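Local structure of Myo-inositol dehydrogenase (3EUW) at residues Leu31-Asp36 / Asp64-Ile69. The protein probably oxidises myo-inositol with NAD+ as an inositol 2-dehydrogenase of the Gfo/Idh/MocA family, and is a tetramer. Numbering follows the deposited sequence.
Sequences LVVIAD and DDIDGI
I66 lays the end of its side chain, CD1, against two consecutive valines of the strand 29-35: CD1 lies 4.0 Å from CG2 of V32 and 4.3 Å from CG1 of V33. The side chains of V32 and I66 run past each other in opposite directions, with CG2 of V32 nearest CD1. I66 does not aim its CB at the strand; its CG1 branch, beside the backbone N (chi1 -48°) and anti to the carbonyl carbon, carries CD1 across the gap, a reach that suits the longer arm of isoleucine. V32 leaves the regular extended conformation (psi -12°), which is consistent with two consecutive valines facing I66, and a compact beta-branched residue suits each of these buried positions. The same CG2 of V32 also approaches the carboxylate of D65, 4.3 Å from OD2, a loose contact at the more open margin. That acidic group is engaged by R63, whose guanidinium makes a salt bridge to OD2, and the side chains of both valines also rest on R63. I66 lies in the loop leading into strand 68-71, and strand 5-10 runs between that strand and 29-35 in the parallel sheet of the Rossmann fold: V32 and V33 pair with it through their backbones, D67 OD2 accepts from R6 N, and I66 packs on I90, in the loop between helix 78-87 and strand 92-94.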
# COMPACT_ATOMS: atom_id res chain seq x y z
N LEU A 31 4.84 -39.84 -11.00
CA LEU A 31 3.52 -40.14 -11.55
C LEU A 31 3.66 -41.34 -12.49
O LEU A 31 4.35 -41.26 -13.51
CB LEU A 31 3.00 -38.93 -12.33
CG LEU A 31 1.64 -39.09 -13.01
CD1 LEU A 31 0.59 -39.42 -11.97
CD2 LEU A 31 1.28 -37.82 -13.76
N VAL A 32 3.02 -42.46 -12.16
CA VAL A 32 3.14 -43.64 -12.99
C VAL A 32 1.92 -44.00 -13.81
O VAL A 32 2.00 -44.85 -14.69
CB VAL A 32 3.54 -44.88 -12.15
CG1 VAL A 32 4.86 -44.62 -11.48
CG2 VAL A 32 2.46 -45.19 -11.13
N VAL A 33 0.78 -43.37 -13.53
CA VAL A 33 -0.41 -43.67 -14.30
C VAL A 33 -1.48 -42.60 -14.16
O VAL A 33 -1.73 -42.10 -13.06
CB VAL A 33 -1.00 -45.05 -13.92
CG1 VAL A 33 -1.53 -45.03 -12.50
CG2 VAL A 33 -2.11 -45.43 -14.90
N ILE A 34 -2.09 -42.25 -15.29
CA ILE A 34 -3.14 -41.25 -15.35
C ILE A 34 -4.39 -41.90 -15.95
O ILE A 34 -4.33 -42.54 -17.00
CB ILE A 34 -2.75 -40.06 -16.26
CG1 ILE A 34 -1.47 -39.40 -15.73
CG2 ILE A 34 -3.89 -39.05 -16.32
CD1 ILE A 34 -1.05 -38.19 -16.51
N ALA A 35 -5.52 -41.76 -15.27
CA ALA A 35 -6.77 -42.34 -15.73
C ALA A 35 -7.82 -41.26 -16.02
O ALA A 35 -7.99 -40.30 -15.25
CB ALA A 35 -7.31 -43.31 -14.69
N ASP A 36 -8.52 -41.42 -17.14
CA ASP A 36 -9.56 -40.49 -17.56
C ASP A 36 -10.32 -41.13 -18.71
O ASP A 36 -9.73 -41.49 -19.72
CB ASP A 36 -8.95 -39.17 -18.03
CG ASP A 36 -9.97 -38.05 -18.07
OD1 ASP A 36 -11.02 -38.22 -18.73
OD2 ASP A 36 -9.72 -37.00 -17.44
N ASP A 64 0.13 -52.96 -8.67
CA ASP A 64 0.40 -53.32 -7.28
C ASP A 64 1.53 -52.47 -6.70
O ASP A 64 2.09 -52.80 -5.66
CB ASP A 64 0.75 -54.82 -7.17
CG ASP A 64 2.07 -55.19 -7.84
OD1 ASP A 64 2.62 -54.40 -8.62
OD2 ASP A 64 2.56 -56.31 -7.58
N ASP A 65 1.84 -51.37 -7.37
CA ASP A 65 2.90 -50.46 -6.95
C ASP A 65 2.42 -49.06 -6.56
O ASP A 65 3.24 -48.19 -6.30
CB ASP A 65 3.92 -50.31 -8.08
CG ASP A 65 3.31 -49.63 -9.30
OD1 ASP A 65 2.09 -49.74 -9.49
OD2 ASP A 65 4.06 -49.01 -10.08
N ILE A 66 1.12 -48.84 -6.52
CA ILE A 66 0.59 -47.52 -6.18
C ILE A 66 0.73 -47.16 -4.71
O ILE A 66 0.09 -47.75 -3.85
CB ILE A 66 -0.91 -47.40 -6.54
CG1 ILE A 66 -1.15 -47.91 -7.96
CG2 ILE A 66 -1.35 -45.94 -6.45
CD1 ILE A 66 -0.29 -47.23 -9.01
N ASP A 67 1.57 -46.15 -4.43
CA ASP A 67 1.80 -45.68 -3.06
C ASP A 67 0.76 -44.65 -2.65
O ASP A 67 0.46 -44.48 -1.47
CB ASP A 67 3.17 -45.04 -2.93
CG ASP A 67 4.30 -46.04 -2.93
OD1 ASP A 67 4.29 -46.95 -2.09
OD2 ASP A 67 5.19 -45.90 -3.79
N GLY A 68 0.22 -43.94 -3.63
CA GLY A 68 -0.76 -42.92 -3.33
C GLY A 68 -1.57 -42.48 -4.53
O GLY A 68 -1.12 -42.55 -5.67
N ILE A 69 -2.79 -42.03 -4.25
CA ILE A 69 -3.69 -41.59 -5.31
C ILE A 69 -4.16 -40.14 -5.14
O ILE A 69 -4.37 -39.68 -4.02
CB ILE A 69 -4.90 -42.51 -5.36
CG1 ILE A 69 -4.49 -43.82 -6.03
CG2 ILE A 69 -6.06 -41.84 -6.05
CD1 ILE A 69 -5.57 -44.87 -6.03